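Local atomic coordinates of GCN5-related N-acetyltransferase (Streptococcus suis, PDB entry 3G3S), a protein that probably transfers an acetyl group from acetyl-coenzyme A to an amine, as a GNAT-family member whose acceptor substrate is not established. Residues Q207-C212 / E233-E238; L200-A205 / L229-K234; G54-Q59 / D63-C68. All blocks are in the same frame, centred on the assembly; numbering follows the deposited sequence.

Contact 1: residues Q207-C212 / E233-E238; sequences QLILAC and EKLGYE
The glycine-terminated end of helix 226-235 meets helix 200-214 of the GNAT domain here, with Ile209 reaching across to Leu235 and Tyr237. Gly236 is the first residue to leave helical geometry, at phi 116°, and the turn is a Schellman motif. One of its two bonds back into the last turn runs from Gly236 N to Glu233 O at 3.2 Å. This reversal lets Leu235 from the helix and Tyr237 from the segment beyond it converge on one isoleucine.

The nearest CA atoms, of Ile209 and Leu235, are still 8.7 Å apart, and side chains bridge that gap. Ile209 sets CG1 anti to its carbonyl carbon (chi1 -70°) and then runs extended (chi2 168°), which carries CD1 to the far helix end. There CD1 lies 4.0 Å from Leu235 CB and 3.8 Å from Tyr237 CE2. The tyrosine approaches from the opposite direction, and the methyl meets its ring obliquely. Its hydroxyl oxygen shares in the packing: Tyr237 OH is 3.7 Å from Ile209 CG1. The two segments bury a modest 123 Å² between them, and all three touching residues are buried.

The buried phenol oxygen is satisfied by a hydrogen bond to Pro219 O, which ties Tyr237 to strand 218-223, while Phe108 packs edge-to-face with its ring. Helix 110-118 packs against both partners, with Leu113 on Ile209 and Leu116 on Leu235.

Contact 2: residues L200-A205 / L229-K234; sequences LAKACA and LKLAEK
Ala201 and Lys202 meet Leu231 in an apolar helix-helix contact near the surface, between the start of helix 200-214 and helix 226-235. In GNAT proteins the helix equivalent to 200-214 follows the loop that binds the coenzyme A pyrophosphate. Ala201 probably closes the corresponding Q/R-x-x-G-x-G/A signature here.

The closest CA pair, Lys202 and Leu231, is 6.9 Å apart, so a single leucine suffices to span the interface. Leu231 places CG anti to its backbone N (chi1 174°), and its two methyls divide the work. CD2 packs 3.9 Å from Ala201 CB. CD1 settles on the root of the lysine, 3.8 Å from Lys202 CB and 4.0 Å from Lys202 CG. Across this contact the lysine offers only its aliphatic base; beyond CG the chain leaves Leu231, and after a bend at chi3 (70°) the ammonium end leads away from helix 226-235. In all, 140 Å² is buried between the segments.

Beneath the helices lies strand 218-223, whose Trp221 touches Ala205 on one helix and Leu231 and Ala232 on the other. Leu200 and Cys204 turn instead onto strands 162-167 and 170-181, which anchors helix 200-214 to the sheet.

Contact 3: residues G54-Q59 / D63-C68; sequences GFLAGQ and DLLKIC
Leu56 on strand 52-58 packs against Leu64 and Leu65 on helix 62-68, joining the first two elements of a beta-alpha-beta unit that strand 73-77 completes, parallel to the first strand and beside it.

The cross-contact is apolar and buries 184 Å². Leu56 and Leu65 cross at about a right angle and meet through one methyl each, with Leu56 CD1 3.8 Å from Leu65 CD2. Both place CG anti to the carbonyl carbon (chi1 -62° in each). The bond from the backbone of Leu56 points to the helix, whereas that of Leu65 does not, and it is the outer part of Leu65 that closes on the strand. The other branch of Leu56 leans more loosely on the helix, its CD2 lying 4.4 Å from Leu64 CB. Trp82 and Leu85 of helix 80-90 cover Leu56 and Leu65 respectively, and Leu44 of strand 42-48 also touches Leu56.

Backbone hydrogen bonds hold each segment in place separately. Leu56 pairs with Val76 and Gln78, fixing the strand beside its parallel partner. On the helix, Ile67 N makes only weak bonds, to Asp63 O and Leu64 O, while Cys68 N bonds Leu65 O at 3.0 Å.

At the Gly54 end of the strand segment, the side chain of Cys68 leaves its backbone toward the strand, with SG 4.7 Å from Gly54 CA.

In the fold
Contacts 1 and 2 are successive parts of one interface between helix 200-214 and helix 226-235. Their centres are 7 Å apart and they share Glu233 and Lys234. They also touch directly, Leu235 CD1 packing 3.4 Å from Ala205 CB, and a probable hydrogen bond of 2.9 Å from Tyr237 N to Ala232 O links the turn to the helix. Contact 3 lies on the opposite side of the chain's centre, about 31 Å from either of the others between centres and about 15 Å between nearest atoms. No coenzyme A is modelled, but by family analogy contact 2 is probably nearest the cofactor's pyrophosphate loop.

Contact 1: residues Q207-C212 / E233-E238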
ATOM      1  N   GLN A 207      21.094   2.932  16.903  1.00 26.24           N
ATOM      2  CA  GLN A 207      21.339   1.744  16.070  1.00 26.97           C
ATOM      3  C   GLN A 207      20.152   1.392  15.204  1.00 27.75           C
ATOM      4  O   GLN A 207      20.300   1.076  14.030  1.00 27.22           O
ATOM      5  CB  GLN A 207      21.656   0.556  16.967  1.00 28.41           C
ATOM      6  CG  GLN A 207      21.947  -0.806  16.288  1.00 31.34           C
ATOM      7  CD  GLN A 207      23.327  -0.866  15.684  1.00 38.56           C
ATOM      8  OE1 GLN A 207      23.604  -0.194  14.691  1.00 49.52           O
ATOM      9  NE2 GLN A 207      24.191  -1.682  16.260  1.00 39.83           N
ATOM     10  N   LEU A 208      18.964   1.399  15.804  1.00 27.65           N
ATOM     11  CA  LEU A 208      17.745   1.091  15.056  1.00 28.55           C
ATOM     12  C   LEU A 208      17.541   2.070  13.892  1.00 26.00           C
ATOM     13  O   LEU A 208      17.248   1.642  12.774  1.00 28.93           O
ATOM     14  CB  LEU A 208      16.525   1.115  15.985  1.00 26.39           C
ATOM     15  CG  LEU A 208      15.169   0.821  15.334  1.00 31.19           C
ATOM     16  CD1 LEU A 208      15.201  -0.502  14.595  1.00 30.48           C
ATOM     17  CD2 LEU A 208      14.045   0.860  16.360  1.00 22.83           C
ATOM     18  N   ILE A 209      17.690   3.367  14.172  1.00 26.65           N
ATOM     19  CA  ILE A 209      17.546   4.431  13.161  1.00 25.80           C
ATOM     20  C   ILE A 209      18.507   4.113  12.027  1.00 25.47           C
ATOM     21  O   ILE A 209      18.113   4.032  10.880  1.00 23.75           O
ATOM     22  CB  ILE A 209      17.822   5.832  13.759  1.00 26.71           C
ATOM     23  CG1 ILE A 209      16.685   6.222  14.719  1.00 21.81           C
ATOM     24  CG2 ILE A 209      17.997   6.919  12.631  1.00 22.54           C
ATOM     25  CD1 ILE A 209      16.926   7.443  15.605  1.00 19.77           C
ATOM     26  N   LEU A 210      19.776   3.879  12.362  1.00 30.91           N
ATOM     27  CA  LEU A 210      20.793   3.531  11.355  1.00 29.58           C
ATOM     28  C   LEU A 210      20.423   2.284  10.544  1.00 29.60           C
ATOM     29  O   LEU A 210      20.608   2.249   9.323  1.00 30.41           O
ATOM     30  CB  LEU A 210      22.160   3.346  12.018  1.00 28.58           C
ATOM     31  CG  LEU A 210      22.868   4.615  12.465  1.00 31.41           C
ATOM     32  CD1 LEU A 210      24.062   4.266  13.353  1.00 33.51           C
ATOM     33  CD2 LEU A 210      23.322   5.454  11.255  1.00 31.86           C
ATOM     34  N   ALA A 211      19.878   1.275  11.224  1.00 30.01           N
ATOM     35  CA  ALA A 211      19.412   0.062  10.565  1.00 29.96           C
ATOM     36  C   ALA A 211      18.278   0.380   9.576  1.00 30.58           C
ATOM     37  O   ALA A 211      18.214  -0.187   8.469  1.00 30.95           O
ATOM     38  CB  ALA A 211      18.940  -0.953  11.600  1.00 30.23           C
ATOM     39  N   CYS A 212      17.372   1.261   9.996  1.00 30.40           N
ATOM     40  CA  CYS A 212      16.258   1.693   9.160  1.00 29.75           C
ATOM     41  C   CYS A 212      16.725   2.421   7.927  1.00 30.00           C
ATOM     42  O   CYS A 212      16.381   2.053   6.811  1.00 29.48           O
ATOM     43  CB  CYS A 212      15.327   2.603   9.943  1.00 28.64           C
ATOM     44  SG  CYS A 212      14.256   1.617  11.031  1.00 31.20           S
ATOM     45  N   GLU A 233      14.909  14.440  20.280  1.00 27.22           N
ATOM     46  CA  GLU A 233      15.625  15.658  19.834  1.00 27.88           C
ATOM     47  C   GLU A 233      17.124  15.397  19.776  1.00 28.25           C
ATOM     48  O   GLU A 233      17.791  15.831  18.837  1.00 32.45           O
ATOM     49  CB  GLU A 233      15.300  16.856  20.715  1.00 26.66           C
ATOM     50  CG  GLU A 233      13.886  17.366  20.490  1.00 29.38           C
ATOM     51  CD  GLU A 233      13.411  18.368  21.525  1.00 34.22           C
ATOM     52  OE1 GLU A 233      13.956  18.408  22.656  1.00 42.61           O
ATOM     53  OE2 GLU A 233      12.452  19.110  21.212  1.00 40.91           O
ATOM     54  N   LYS A 234      17.643  14.630  20.727  1.00 30.52           N
ATOM     55  CA  LYS A 234      19.064  14.253  20.707  1.00 31.34           C
ATOM     56  C   LYS A 234      19.360  13.386  19.506  1.00 31.69           C
ATOM     57  O   LYS A 234      20.449  13.451  18.970  1.00 31.75           O
ATOM     58  CB  LYS A 234      19.486  13.531  21.986  1.00 32.35           C
ATOM     59  CG  LYS A 234      19.465  14.433  23.245  1.00 35.67           C
ATOM     60  N   LEU A 235      18.388  12.577  19.080  1.00 28.74           N
ATOM     61  CA  LEU A 235      18.572  11.680  17.936  1.00 27.69           C
ATOM     62  C   LEU A 235      18.330  12.349  16.601  1.00 27.35           C
ATOM     63  O   LEU A 235      18.517  11.729  15.566  1.00 31.11           O
ATOM     64  CB  LEU A 235      17.669  10.452  18.072  1.00 28.77           C
ATOM     65  CG  LEU A 235      17.999   9.541  19.264  1.00 28.89           C
ATOM     66  CD1 LEU A 235      16.885   8.563  19.489  1.00 24.22           C
ATOM     67  CD2 LEU A 235      19.326   8.804  19.071  1.00 21.00           C
ATOM     68  N   GLY A 236      17.851  13.587  16.619  1.00 28.39           N
ATOM     69  CA  GLY A 236      17.659  14.373  15.395  1.00 28.81           C
ATOM     70  C   GLY A 236      16.246  14.750  15.058  1.00 28.45           C
ATOM     71  O   GLY A 236      16.035  15.510  14.128  1.00 28.59           O
ATOM     72  N   TYR A 237      15.266  14.212  15.782  1.00 27.85           N
ATOM     73  CA  TYR A 237      13.877  14.543  15.498  1.00 27.27           C
ATOM     74  C   TYR A 237      13.565  15.962  15.961  1.00 27.42           C
ATOM     75  O   TYR A 237      14.237  16.511  16.843  1.00 31.07           O
ATOM     76  CB  TYR A 237      12.931  13.523  16.165  1.00 24.53           C
ATOM     77  CG  TYR A 237      13.116  12.106  15.694  1.00 24.97           C
ATOM     78  CD1 TYR A 237      12.434  11.641  14.586  1.00 18.97           C
ATOM     79  CD2 TYR A 237      13.935  11.216  16.370  1.00 20.43           C
ATOM     80  CE1 TYR A 237      12.609  10.367  14.128  1.00 13.19           C
ATOM     81  CE2 TYR A 237      14.076   9.914  15.947  1.00 24.24           C
ATOM     82  CZ  TYR A 237      13.387   9.477  14.832  1.00 12.38           C
ATOM     83  OH  TYR A 237      13.555   8.196  14.346  1.00 18.39           O
ATOM     84  N   GLU A 238      12.566  16.577  15.348  0.60 28.52           N
ATOM     85  CA  GLU A 238      12.114  17.892  15.755  0.60 28.48           C
ATOM     86  C   GLU A 238      10.643  17.805  16.068  0.60 28.18           C
ATOM     87  O   GLU A 238       9.883  17.112  15.381  0.60 30.77           O
ATOM     88  CB  GLU A 238      12.337  18.928  14.670  0.60 28.12           C
ATOM     89  CG  GLU A 238      13.806  19.246  14.474  0.60 33.77           C
ATOM     90  CD  GLU A 238      14.051  20.282  13.407  0.60 37.45           C
ATOM     91  OE1 GLU A 238      13.079  20.938  12.977  0.60 36.26           O
ATOM     92  OE2 GLU A 238      15.233  20.435  13.004  0.60 47.24           O
TER

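Contact 2: residues L200-A205 / L229-K234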
ATOM      1  N   LEU A 200      21.349   3.942  27.608  1.00 30.42           N
ATOM      2  CA  LEU A 200      21.142   2.752  26.829  1.00 27.89           C
ATOM      3  C   LEU A 200      20.075   2.955  25.739  1.00 26.94           C
ATOM      4  O   LEU A 200      20.241   2.494  24.604  1.00 26.16           O
ATOM      5  CB  LEU A 200      20.785   1.580  27.744  1.00 29.02           C
ATOM      6  CG  LEU A 200      21.831   1.179  28.804  1.00 32.41           C
ATOM      7  CD1 LEU A 200      21.416  -0.079  29.523  1.00 26.61           C
ATOM      8  CD2 LEU A 200      23.230   0.992  28.232  1.00 29.18           C
ATOM      9  N   ALA A 201      18.978   3.615  26.090  1.00 29.03           N
ATOM     10  CA  ALA A 201      17.886   3.886  25.139  1.00 31.08           C
ATOM     11  C   ALA A 201      18.379   4.588  23.860  1.00 31.57           C
ATOM     12  O   ALA A 201      18.034   4.211  22.743  1.00 31.23           O
ATOM     13  CB  ALA A 201      16.800   4.737  25.827  1.00 32.07           C
ATOM     14  N   LYS A 202      19.228   5.581  24.075  1.00 33.20           N
ATOM     15  CA  LYS A 202      19.845   6.420  23.059  1.00 34.07           C
ATOM     16  C   LYS A 202      20.741   5.592  22.128  1.00 33.08           C
ATOM     17  O   LYS A 202      20.728   5.773  20.920  1.00 31.96           O
ATOM     18  CB  LYS A 202      20.631   7.484  23.824  1.00 33.96           C
ATOM     19  CG  LYS A 202      21.244   8.612  23.074  1.00 42.21           C
ATOM     20  CD  LYS A 202      21.982   9.566  24.069  1.00 46.07           C
ATOM     21  CE  LYS A 202      23.260   8.937  24.687  1.00 54.41           C
ATOM     22  NZ  LYS A 202      23.800   9.633  25.912  1.00 58.01           N
ATOM     23  N   ALA A 203      21.497   4.659  22.698  1.00 32.55           N
ATOM     24  CA  ALA A 203      22.350   3.795  21.912  1.00 29.41           C
ATOM     25  C   ALA A 203      21.546   2.831  21.035  1.00 27.82           C
ATOM     26  O   ALA A 203      21.876   2.652  19.862  1.00 28.51           O
ATOM     27  CB  ALA A 203      23.317   3.011  22.832  1.00 30.11           C
ATOM     28  N   CYS A 204      20.527   2.174  21.589  0.60 26.31           N
ATOM     29  CA  CYS A 204      19.744   1.243  20.772  0.60 25.95           C
ATOM     30  C   CYS A 204      18.824   1.979  19.792  0.60 24.16           C
ATOM     31  O   CYS A 204      18.502   1.429  18.751  0.60 23.81           O
ATOM     32  CB  CYS A 204      18.966   0.219  21.638  0.60 25.54           C
ATOM     33  SG  CYS A 204      17.984   0.882  22.977  0.60 26.83           S
ATOM     34  N   ALA A 205      18.375   3.188  20.148  1.00 25.15           N
ATOM     35  CA  ALA A 205      17.570   4.004  19.256  1.00 24.52           C
ATOM     36  C   ALA A 205      18.451   4.421  18.096  1.00 27.78           C
ATOM     37  O   ALA A 205      18.060   4.287  16.942  1.00 27.85           O
ATOM     38  CB  ALA A 205      17.040   5.207  19.962  1.00 24.77           C
ATOM     39  N   LEU A 229      10.507  12.963  24.194  1.00 26.79           N
ATOM     40  CA  LEU A 229      10.684  13.969  23.165  1.00 27.74           C
ATOM     41  C   LEU A 229      12.122  14.437  23.181  1.00 29.09           C
ATOM     42  O   LEU A 229      12.758  14.517  22.119  1.00 30.69           O
ATOM     43  CB  LEU A 229       9.749  15.161  23.355  1.00 26.35           C
ATOM     44  CG  LEU A 229      10.009  16.334  22.405  1.00 20.17           C
ATOM     45  CD1 LEU A 229       9.863  15.908  20.939  1.00 23.18           C
ATOM     46  CD2 LEU A 229       9.111  17.475  22.752  1.00 27.72           C
ATOM     47  N   LYS A 230      12.621  14.726  24.389  1.00 29.51           N
ATOM     48  CA  LYS A 230      14.003  15.222  24.543  1.00 29.79           C
ATOM     49  C   LYS A 230      15.031  14.235  24.020  1.00 28.74           C
ATOM     50  O   LYS A 230      16.043  14.650  23.473  1.00 29.33           O
ATOM     51  CB  LYS A 230      14.287  15.620  25.989  1.00 31.69           C
ATOM     52  CG  LYS A 230      13.564  16.907  26.420  1.00 36.77           C
ATOM     53  N   LEU A 231      14.773  12.939  24.183  1.00 27.64           N
ATOM     54  CA  LEU A 231      15.608  11.895  23.614  1.00 26.15           C
ATOM     55  C   LEU A 231      15.561  11.972  22.091  1.00 27.84           C
ATOM     56  O   LEU A 231      16.599  11.986  21.406  1.00 25.65           O
ATOM     57  CB  LEU A 231      15.126  10.523  24.074  1.00 26.85           C
ATOM     58  CG  LEU A 231      15.770   9.266  23.482  1.00 30.21           C
ATOM     59  CD1 LEU A 231      17.300   9.352  23.413  1.00 31.68           C
ATOM     60  CD2 LEU A 231      15.324   8.033  24.267  1.00 31.71           C
ATOM     61  N   ALA A 232      14.343  12.011  21.552  1.00 26.68           N
ATOM     62  CA  ALA A 232      14.165  12.102  20.116  1.00 27.16           C
ATOM     63  C   ALA A 232      14.932  13.301  19.568  1.00 27.13           C
ATOM     64  O   ALA A 232      15.550  13.176  18.520  1.00 29.73           O
ATOM     65  CB  ALA A 232      12.673  12.200  19.737  1.00 25.31           C
ATOM     66  N   GLU A 233      14.909  14.440  20.280  1.00 27.22           N
ATOM     67  CA  GLU A 233      15.625  15.658  19.834  1.00 27.88           C
ATOM     68  C   GLU A 233      17.124  15.397  19.776  1.00 28.25           C
ATOM     69  O   GLU A 233      17.791  15.831  18.837  1.00 32.45           O
ATOM     70  CB  GLU A 233      15.300  16.856  20.715  1.00 26.66           C
ATOM     71  CG  GLU A 233      13.886  17.366  20.490  1.00 29.38           C
ATOM     72  CD  GLU A 233      13.411  18.368  21.525  1.00 34.22           C
ATOM     73  OE1 GLU A 233      13.956  18.408  22.656  1.00 42.61           O
ATOM     74  OE2 GLU A 233      12.452  19.110  21.212  1.00 40.91           O
ATOM     75  N   LYS A 234      17.643  14.630  20.727  1.00 30.52           N
ATOM     76  CA  LYS A 234      19.064  14.253  20.707  1.00 31.34           C
ATOM     77  C   LYS A 234      19.360  13.386  19.506  1.00 31.69           C
ATOM     78  O   LYS A 234      20.449  13.451  18.970  1.00 31.75           O
ATOM     79  CB  LYS A 234      19.486  13.531  21.986  1.00 32.35           C
ATOM     80  CG  LYS A 234      19.465  14.433  23.245  1.00 35.67           C
TER

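Contact 3: residues G54-Q59 / D63-C68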
ATOM      1  N   GLY A  54      -5.873   3.730  19.630  1.00 19.79           N
ATOM      2  CA  GLY A  54      -7.180   3.954  19.031  1.00 23.24           C
ATOM      3  C   GLY A  54      -7.172   5.386  18.526  1.00 18.99           C
ATOM      4  O   GLY A  54      -7.223   6.313  19.324  1.00 19.44           O
ATOM      5  N   PHE A  55      -7.012   5.573  17.223  1.00 19.66           N
ATOM      6  CA  PHE A  55      -7.067   6.909  16.630  1.00 20.96           C
ATOM      7  C   PHE A  55      -8.459   7.151  16.147  1.00 18.91           C
ATOM      8  O   PHE A  55      -8.953   6.430  15.280  1.00 22.29           O
ATOM      9  CB  PHE A  55      -6.104   7.049  15.476  1.00 19.97           C
ATOM     10  CG  PHE A  55      -4.662   7.017  15.892  1.00 17.37           C
ATOM     11  CD1 PHE A  55      -3.981   5.813  15.988  1.00 20.12           C
ATOM     12  CD2 PHE A  55      -4.005   8.194  16.204  1.00 24.66           C
ATOM     13  CE1 PHE A  55      -2.642   5.797  16.346  1.00 22.82           C
ATOM     14  CE2 PHE A  55      -2.648   8.188  16.581  1.00 22.84           C
ATOM     15  CZ  PHE A  55      -1.982   7.001  16.654  1.00 19.83           C
ATOM     16  N   LEU A  56      -9.062   8.218  16.649  1.00 20.22           N
ATOM     17  CA  LEU A  56     -10.482   8.496  16.406  1.00 21.66           C
ATOM     18  C   LEU A  56     -10.735   9.680  15.482  1.00 20.15           C
ATOM     19  O   LEU A  56     -10.452  10.791  15.851  1.00 22.80           O
ATOM     20  CB  LEU A  56     -11.114   8.768  17.762  1.00 19.66           C
ATOM     21  CG  LEU A  56     -11.026   7.559  18.706  1.00 22.17           C
ATOM     22  CD1 LEU A  56     -10.937   8.066  20.186  1.00 19.82           C
ATOM     23  CD2 LEU A  56     -12.171   6.603  18.397  1.00 21.11           C
ATOM     24  N   ALA A  57     -11.326   9.445  14.314  1.00 22.47           N
ATOM     25  CA  ALA A  57     -11.541  10.508  13.323  1.00 22.70           C
ATOM     26  C   ALA A  57     -13.029  10.757  12.947  1.00 21.70           C
ATOM     27  O   ALA A  57     -13.934   9.917  13.170  1.00 22.20           O
ATOM     28  CB  ALA A  57     -10.713  10.206  12.086  1.00 20.42           C
ATOM     29  N   GLY A  58     -13.283  11.954  12.421  1.00 23.01           N
ATOM     30  CA  GLY A  58     -14.626  12.325  11.986  1.00 22.47           C
ATOM     31  C   GLY A  58     -15.498  12.842  13.127  1.00 22.02           C
ATOM     32  O   GLY A  58     -15.016  13.425  14.068  1.00 22.10           O
ATOM     33  N   GLN A  59     -16.810  12.697  12.988  1.00 22.54           N
ATOM     34  CA  GLN A  59     -17.708  13.111  14.021  1.00 21.70           C
ATOM     35  C   GLN A  59     -17.530  12.175  15.205  1.00 20.75           C
ATOM     36  O   GLN A  59     -17.293  10.976  15.014  1.00 21.92           O
ATOM     37  CB  GLN A  59     -19.165  13.068  13.521  1.00 20.44           C
ATOM     38  CG  GLN A  59     -19.451  14.069  12.414  1.00 23.80           C
ATOM     39  CD  GLN A  59     -19.267  15.539  12.844  1.00 24.76           C
ATOM     40  OE1 GLN A  59     -19.605  15.925  13.970  1.00 26.83           O
ATOM     41  NE2 GLN A  59     -18.740  16.360  11.937  1.00 24.66           N
ATOM     42  N   ASP A  63     -20.203   4.694  19.978  1.00 24.92           N
ATOM     43  CA  ASP A  63     -20.016   3.272  19.720  1.00 26.14           C
ATOM     44  C   ASP A  63     -18.565   2.919  19.376  1.00 26.20           C
ATOM     45  O   ASP A  63     -18.114   1.803  19.675  1.00 25.63           O
ATOM     46  CB  ASP A  63     -20.947   2.779  18.634  1.00 28.23           C
ATOM     47  CG  ASP A  63     -22.406   2.761  19.068  1.00 31.92           C
ATOM     48  OD1 ASP A  63     -22.713   3.116  20.235  1.00 39.65           O
ATOM     49  OD2 ASP A  63     -23.235   2.398  18.208  1.00 50.66           O
ATOM     50  N   LEU A  64     -17.837   3.838  18.745  1.00 24.66           N
ATOM     51  CA  LEU A  64     -16.437   3.567  18.453  1.00 23.79           C
ATOM     52  C   LEU A  64     -15.576   3.548  19.745  1.00 24.32           C
ATOM     53  O   LEU A  64     -14.619   2.775  19.874  1.00 25.96           O
ATOM     54  CB  LEU A  64     -15.902   4.577  17.420  1.00 23.28           C
ATOM     55  CG  LEU A  64     -16.451   4.486  15.980  1.00 28.36           C
ATOM     56  CD1 LEU A  64     -15.827   5.558  15.082  1.00 20.23           C
ATOM     57  CD2 LEU A  64     -16.247   3.077  15.368  1.00 27.21           C
ATOM     58  N   LEU A  65     -15.902   4.425  20.684  1.00 24.79           N
ATOM     59  CA  LEU A  65     -15.247   4.453  22.004  1.00 26.13           C
ATOM     60  C   LEU A  65     -15.477   3.127  22.733  1.00 26.09           C
ATOM     61  O   LEU A  65     -14.599   2.599  23.432  1.00 22.56           O
ATOM     62  CB  LEU A  65     -15.782   5.610  22.842  1.00 24.06           C
ATOM     63  CG  LEU A  65     -15.534   7.013  22.284  1.00 26.20           C
ATOM     64  CD1 LEU A  65     -16.163   8.128  23.074  1.00 19.61           C
ATOM     65  CD2 LEU A  65     -13.999   7.241  22.195  1.00 29.78           C
ATOM     66  N   LYS A  66     -16.669   2.567  22.571  1.00 25.84           N
ATOM     67  CA  LYS A  66     -16.959   1.289  23.224  1.00 29.37           C
ATOM     68  C   LYS A  66     -16.037   0.162  22.790  1.00 30.35           C
ATOM     69  O   LYS A  66     -15.649  -0.673  23.613  1.00 30.06           O
ATOM     70  CB  LYS A  66     -18.404   0.875  22.979  1.00 27.66           C
ATOM     71  CG  LYS A  66     -19.367   1.777  23.706  1.00 40.48           C
ATOM     72  CD  LYS A  66     -20.803   1.344  23.509  1.00 45.49           C
ATOM     73  CE  LYS A  66     -21.748   2.228  24.313  1.00 51.65           C
ATOM     74  NZ  LYS A  66     -23.106   1.606  24.418  1.00 61.26           N
ATOM     75  N   ILE A  67     -15.666   0.163  21.509  1.00 28.64           N
ATOM     76  CA  ILE A  67     -14.766  -0.830  20.957  1.00 27.09           C
ATOM     77  C   ILE A  67     -13.411  -0.751  21.656  1.00 26.94           C
ATOM     78  O   ILE A  67     -12.700  -1.750  21.759  1.00 26.82           O
ATOM     79  CB  ILE A  67     -14.540  -0.614  19.425  1.00 29.17           C
ATOM     80  CG1 ILE A  67     -15.831  -0.745  18.627  1.00 32.13           C
ATOM     81  CG2 ILE A  67     -13.522  -1.609  18.871  1.00 29.33           C
ATOM     82  CD1 ILE A  67     -15.658  -0.418  17.171  1.00 27.32           C
ATOM     83  N   CYS A  68     -13.044   0.427  22.133  1.00 27.52           N
ATOM     84  CA  CYS A  68     -11.784   0.614  22.827  1.00 27.62           C
ATOM     85  C   CYS A  68     -11.800   0.230  24.290  1.00 27.89           C
ATOM     86  O   CYS A  68     -10.750   0.141  24.899  1.00 25.40           O
ATOM     87  CB  CYS A  68     -11.365   2.080  22.724  1.00 31.62           C
ATOM     88  SG  CYS A  68     -11.195   2.633  21.030  1.00 26.47           S
TER